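Local coordinates for uncharacterized protein (Cricetid herpesvirus 2, PDB 4ZKQ) that probably serves as a viral decoy receptor, binding host chemokines so that they no longer reach their cellular receptors, at residues Q24-R29 with G305-A310; C52-Y57 with A174-L179. All blocks are in the same frame, centred on the assembly; numbering follows the deposited sequence.

Contact 2 binds two strands of one sheet through their backbones; contact 1 joins that sheet to another by apolar packing. Contact 2 is almost wholly buried, with Tyr57 partly exposed: strands 54-59 and 175-181 run parallel, and a disulfide leads from the residue that follows helix 44-51 to strand 175-181. Contact 1, centred about 10 Å from the centre of contact 2, is mainly buried with an exposed margin; it starts from the outermost strand, 23-26, and reaches strand 308-315 without a direct hydrogen bond. Strands 23-26 and 54-59 are neighbours, and the hydrogen bond between Asp25 and Tyr57 and, just outside the strands, the salt bridge Arg29 to Asp53 connect the two contacts.

Contact 1: Q24-R29 with G305-A310; sequences QDILFR and GEPVLA
Ile26 and Pro307 form the dense part of this contact. The beta-branched side chain of Ile26 straddles the carbonyl oxygen of Pro307, with Ile26 CB 3.3 Å from Pro307 O and both gamma carbons close by. Placing Ile26 CG1 anti to its own carbonyl carbon (chi1 -48°) leaves CG2 anti to the backbone N, and this methyl does most of the apolar touching: Ile26 CG2 lies 3.9 Å from Pro307 CB and also 3.9 Å from Leu309 CB. Farther along, Ile26 CD1 skirts Leu309 CB at 4.2 Å. Beyond the contact, Glu384 of strand 378-384 touches both Ile26 and Leu309 and helps to enclose them.

The other side is looser. Pro307 CG approaches Phe28 through the root of its side chain, 3.7 Å from Phe28 CB, while the ring, oblique to the proline, extends into an exposed region with Val329 and Pro331 nearby. Here polar groups meet through solvent: one water donates to Ile26 O (2.8 Å) and to Glu306 OE1 (2.7 Å), bridging segments that share no direct hydrogen bond. Glu306 itself is exposed, and its other carboxylate oxygen makes a weak, long ion pair with Lys333.

Apolar side chains inside and a water bridge at the margin make this an apolar junction between two sheets of a beta-rich chain, where the end of outermost strand 23-26 meets the start of strand 308-315.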
loop_
_atom_site.group_PDB
_atom_site.type_symbol
_atom_site.label_atom_id
_atom_site.label_comp_id
_atom_site.label_asym_id
_atom_site.label_seq_id
_atom_site.Cartn_x
_atom_site.Cartn_y
_atom_site.Cartn_z
ATOM N N GLN A 24 -1.747 5.976 -10.585
ATOM C CA GLN A 24 -2.764 5.091 -10.042
ATOM C C GLN A 24 -4.132 5.325 -10.665
ATOM O O GLN A 24 -4.455 6.442 -11.080
ATOM C CB GLN A 24 -2.845 5.248 -8.523
ATOM C CG GLN A 24 -3.264 6.638 -8.043
ATOM C CD GLN A 24 -3.443 6.699 -6.542
ATOM O OE1 GLN A 24 -2.621 6.185 -5.788
ATOM N NE2 GLN A 24 -4.528 7.325 -6.098
ATOM N N ASP A 25 -4.897 4.241 -10.761
ATOM C CA ASP A 25 -6.323 4.283 -11.071
ATOM C C ASP A 25 -7.106 3.875 -9.842
ATOM O O ASP A 25 -6.717 2.927 -9.152
ATOM C CB ASP A 25 -6.689 3.324 -12.205
ATOM C CG ASP A 25 -6.101 3.732 -13.542
ATOM O OD1 ASP A 25 -5.821 4.931 -13.736
ATOM O OD2 ASP A 25 -5.931 2.842 -14.400
ATOM N N ILE A 26 -8.214 4.561 -9.578
ATOM C CA ILE A 26 -9.225 4.029 -8.669
ATOM C C ILE A 26 -10.165 3.155 -9.490
ATOM O O ILE A 26 -10.635 3.564 -10.550
ATOM C CB ILE A 26 -10.032 5.134 -7.962
ATOM C CG1 ILE A 26 -9.094 6.199 -7.397
ATOM C CG2 ILE A 26 -10.923 4.533 -6.863
ATOM C CD1 ILE A 26 -8.044 5.652 -6.447
ATOM N N LEU A 27 -10.436 1.953 -9.005
ATOM C CA LEU A 27 -11.238 1.004 -9.763
ATOM C C LEU A 27 -12.644 0.950 -9.185
ATOM O O LEU A 27 -12.900 1.467 -8.099
ATOM C CB LEU A 27 -10.581 -0.379 -9.750
ATOM C CG LEU A 27 -9.150 -0.394 -10.306
ATOM C CD1 LEU A 27 -8.430 -1.709 -9.999
ATOM C CD2 LEU A 27 -9.121 -0.124 -11.801
ATOM N N PHE A 28 -13.552 0.326 -9.923
ATOM C CA PHE A 28 -14.933 0.186 -9.482
ATOM C C PHE A 28 -15.361 -1.264 -9.650
ATOM O O PHE A 28 -16.000 -1.616 -10.638
ATOM C CB PHE A 28 -15.837 1.131 -10.292
ATOM C CG PHE A 28 -17.206 1.360 -9.693
ATOM C CD1 PHE A 28 -17.479 1.057 -8.369
ATOM C CD2 PHE A 28 -18.222 1.886 -10.473
ATOM C CE1 PHE A 28 -18.738 1.277 -7.837
ATOM C CE2 PHE A 28 -19.480 2.105 -9.944
ATOM C CZ PHE A 28 -19.736 1.799 -8.629
ATOM N N ARG A 29 -15.005 -2.124 -8.701
ATOM C CA ARG A 29 -15.301 -3.534 -8.881
ATOM C C ARG A 29 -16.774 -3.803 -8.581
ATOM O O ARG A 29 -17.418 -3.102 -7.795
ATOM C CB ARG A 29 -14.398 -4.418 -8.019
ATOM C CG ARG A 29 -14.510 -4.239 -6.539
ATOM C CD ARG A 29 -13.554 -5.218 -5.884
ATOM N NE ARG A 29 -13.192 -4.849 -4.520
ATOM C CZ ARG A 29 -13.139 -5.686 -3.485
ATOM N NH1 ARG A 29 -13.460 -6.973 -3.609
ATOM N NH2 ARG A 29 -12.767 -5.223 -2.304
ATOM N N GLY A 305 -14.624 11.151 -14.144
ATOM C CA GLY A 305 -15.662 10.146 -14.303
ATOM C C GLY A 305 -15.367 8.847 -13.579
ATOM O O GLY A 305 -16.176 7.918 -13.606
ATOM N N GLU A 306 -14.207 8.779 -12.929
ATOM C CA GLU A 306 -13.795 7.582 -12.207
ATOM C C GLU A 306 -14.099 7.740 -10.726
ATOM O O GLU A 306 -14.410 8.839 -10.265
ATOM C CB GLU A 306 -12.307 7.310 -12.416
ATOM C CG GLU A 306 -11.886 7.311 -13.867
ATOM C CD GLU A 306 -12.722 6.373 -14.717
ATOM O OE1 GLU A 306 -13.012 5.250 -14.251
ATOM O OE2 GLU A 306 -13.100 6.762 -15.844
ATOM N N PRO A 307 -14.012 6.642 -9.969
ATOM C CA PRO A 307 -14.366 6.749 -8.557
ATOM C C PRO A 307 -13.325 7.448 -7.697
ATOM O O PRO A 307 -12.174 7.665 -8.095
ATOM C CB PRO A 307 -14.512 5.286 -8.118
ATOM C CG PRO A 307 -14.613 4.504 -9.370
ATOM C CD PRO A 307 -13.811 5.241 -10.369
ATOM N N VAL A 308 -13.776 7.791 -6.499
ATOM C CA VAL A 308 -12.921 8.246 -5.419
ATOM C C VAL A 308 -12.899 7.150 -4.365
ATOM O O VAL A 308 -13.943 6.567 -4.049
ATOM C CB VAL A 308 -13.428 9.582 -4.822
ATOM C CG1 VAL A 308 -12.904 9.810 -3.391
ATOM C CG2 VAL A 308 -13.052 10.742 -5.732
ATOM N N LEU A 309 -11.708 6.848 -3.855
ATOM C CA LEU A 309 -11.542 5.882 -2.784
ATOM C C LEU A 309 -11.339 6.638 -1.487
ATOM O O LEU A 309 -10.504 7.539 -1.419
ATOM C CB LEU A 309 -10.357 4.954 -3.045
ATOM C CG LEU A 309 -10.095 3.885 -1.986
ATOM C CD1 LEU A 309 -11.197 2.835 -1.973
ATOM C CD2 LEU A 309 -8.745 3.229 -2.209
ATOM N N ALA A 310 -12.120 6.287 -0.472
ATOM C CA ALA A 310 -11.987 6.903 0.839
ATOM C C ALA A 310 -11.534 5.850 1.836
ATOM O O ALA A 310 -12.166 4.804 1.966
ATOM C CB ALA A 310 -13.308 7.544 1.277
HETATM O O HOH W 1 -11.716 3.172 -13.085
#

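Contact 2: C52-Y57 with A174-L179; sequences CDKITY and AGVCSL
Asp53 and Gly175 hold each other by two bonds at the mouth of a parallel strand pair. Asp53 N donates to Gly175 O over 2.8 Å; Gly175 N returns an almost straight bond (175°) to the side chain. From Asp53 CB, which rests 3.7 Å from Gly175 O, the chain turns with CG anti to its carbonyl carbon (chi1 -61°). This brings Asp53 CG to 3.8 Å from Gly175 N and lets Asp53 OD2 take the N-H of Gly175 N at 2.8 Å through its anti lone pair. The other oxygen, OD1, forms a salt bridge with Arg29, so the buried carboxylate is gripped from two segments, which would probably favour its ionised form.

Gly175 O also accepts a longer, more bent bond from Lys54 N, and with it the regular parallel ladder begins: Cys177 N to Lys54 O, Thr56 N to Cys177 O, Leu179 N to Thr56 O. These are two inner strands of a seven-stranded mixed sheet, flanked by 23-26 and 161-169. A left-handed disulfide (chi3 -93°) links Cys177 to Cys52, just past the end of helix 44-51, and so pins the helix exit to the sheet.

On the same face as Cys177, Ile55 and Leu179 point the same way side by side, Ile55 CD1 lying 4.0 Å from Leu179 CB. On the face bearing Lys54 and Thr56, a water donates to Cys177 O and also meets Thr56 OG1, whose hydroxyl is further bound by Lys215; Lys54 NZ makes salt bridges with Glu384 and Asp78.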
loop_
_atom_site.group_PDB
_atom_site.type_symbol
_atom_site.label_atom_id
_atom_site.label_comp_id
_atom_site.label_asym_id
_atom_site.label_seq_id
_atom_site.Cartn_x
_atom_site.Cartn_y
_atom_site.Cartn_z
ATOM N N CYS A 52 -9.542 -5.787 -6.679
ATOM C CA CYS A 52 -8.830 -4.527 -6.461
ATOM C C CYS A 52 -9.757 -3.317 -6.466
ATOM O O CYS A 52 -10.640 -3.214 -7.309
ATOM C CB CYS A 52 -7.752 -4.346 -7.534
ATOM S SG CYS A 52 -6.368 -5.526 -7.414
ATOM N N ASP A 53 -9.528 -2.393 -5.532
ATOM C CA ASP A 53 -10.286 -1.145 -5.462
ATOM C C ASP A 53 -9.446 0.012 -5.980
ATOM O O ASP A 53 -9.964 1.071 -6.325
ATOM C CB ASP A 53 -10.750 -0.890 -4.024
ATOM C CG ASP A 53 -11.664 -1.986 -3.514
ATOM O OD1 ASP A 53 -12.772 -2.116 -4.075
ATOM O OD2 ASP A 53 -11.274 -2.732 -2.584
ATOM N N LYS A 54 -8.143 -0.224 -6.074
ATOM C CA LYS A 54 -7.208 0.776 -6.534
ATOM C C LYS A 54 -5.984 0.056 -7.079
ATOM O O LYS A 54 -5.636 -1.018 -6.589
ATOM C CB LYS A 54 -6.849 1.714 -5.378
ATOM C CG LYS A 54 -5.520 2.422 -5.494
ATOM C CD LYS A 54 -5.318 3.380 -4.323
ATOM C CE LYS A 54 -3.861 3.720 -4.145
ATOM N NZ LYS A 54 -3.660 4.857 -3.216
ATOM N N ILE A 55 -5.337 0.629 -8.090
ATOM C CA ILE A 55 -4.129 0.020 -8.625
ATOM C C ILE A 55 -3.073 1.064 -8.996
ATOM O O ILE A 55 -3.376 2.107 -9.568
ATOM C CB ILE A 55 -4.452 -0.868 -9.837
ATOM C CG1 ILE A 55 -3.215 -1.678 -10.245
ATOM C CG2 ILE A 55 -5.000 -0.040 -10.996
ATOM C CD1 ILE A 55 -3.540 -2.836 -11.157
ATOM N N THR A 56 -1.835 0.762 -8.624
ATOM C CA THR A 56 -0.685 1.601 -8.923
ATOM C C THR A 56 0.154 0.874 -9.958
ATOM O O THR A 56 0.379 -0.325 -9.832
ATOM C CB THR A 56 0.151 1.887 -7.663
ATOM O OG1 THR A 56 -0.590 2.744 -6.780
ATOM C CG2 THR A 56 1.494 2.565 -8.007
ATOM N N TYR A 57 0.579 1.592 -10.995
ATOM C CA TYR A 57 1.404 1.018 -12.050
ATOM C C TYR A 57 2.864 1.431 -11.866
ATOM O O TYR A 57 3.151 2.574 -11.504
ATOM C CB TYR A 57 0.914 1.469 -13.428
ATOM C CG TYR A 57 -0.552 1.248 -13.673
ATOM C CD1 TYR A 57 -1.023 0.019 -14.122
ATOM C CD2 TYR A 57 -1.473 2.269 -13.469
ATOM C CE1 TYR A 57 -2.371 -0.187 -14.353
ATOM C CE2 TYR A 57 -2.819 2.070 -13.695
ATOM C CZ TYR A 57 -3.262 0.842 -14.138
ATOM O OH TYR A 57 -4.606 0.639 -14.374
ATOM N N ALA A 174 -10.166 -2.975 1.968
ATOM C CA ALA A 174 -9.857 -2.400 0.663
ATOM C C ALA A 174 -8.751 -3.195 -0.027
ATOM O O ALA A 174 -7.776 -3.599 0.608
ATOM C CB ALA A 174 -9.455 -0.944 0.807
ATOM N N GLY A 175 -8.919 -3.421 -1.326
ATOM C CA GLY A 175 -7.912 -4.082 -2.130
ATOM C C GLY A 175 -7.015 -3.065 -2.800
ATOM O O GLY A 175 -7.384 -2.458 -3.811
ATOM N N VAL A 176 -5.834 -2.867 -2.226
ATOM C CA VAL A 176 -4.885 -1.895 -2.741
ATOM C C VAL A 176 -3.799 -2.624 -3.510
ATOM O O VAL A 176 -2.974 -3.328 -2.933
ATOM C CB VAL A 176 -4.282 -1.062 -1.611
ATOM C CG1 VAL A 176 -3.290 -0.066 -2.157
ATOM C CG2 VAL A 176 -5.391 -0.339 -0.879
ATOM N N CYS A 177 -3.806 -2.446 -4.824
ATOM C CA CYS A 177 -2.993 -3.276 -5.690
ATOM C C CYS A 177 -1.887 -2.517 -6.392
ATOM O O CYS A 177 -1.942 -1.297 -6.547
ATOM C CB CYS A 177 -3.884 -3.961 -6.714
ATOM S SG CYS A 177 -5.132 -4.977 -5.901
ATOM N N SER A 178 -0.864 -3.249 -6.809
ATOM C CA SER A 178 0.202 -2.655 -7.590
ATOM C C SER A 178 0.636 -3.634 -8.661
ATOM O O SER A 178 0.725 -4.835 -8.419
ATOM C CB SER A 178 1.377 -2.261 -6.696
ATOM O OG SER A 178 1.881 -3.375 -5.999
ATOM N N LEU A 179 0.883 -3.106 -9.853
ATOM C CA LEU A 179 1.275 -3.922 -10.991
ATOM C C LEU A 179 2.613 -3.437 -11.516
ATOM O O LEU A 179 2.721 -2.326 -12.032
ATOM C CB LEU A 179 0.204 -3.887 -12.082
ATOM C CG LEU A 179 0.405 -4.856 -13.254
ATOM C CD1 LEU A 179 0.460 -6.286 -12.753
ATOM C CD2 LEU A 179 -0.732 -4.680 -14.250
HETATM O O HOH W 2 -2.055 1.154 -5.199
#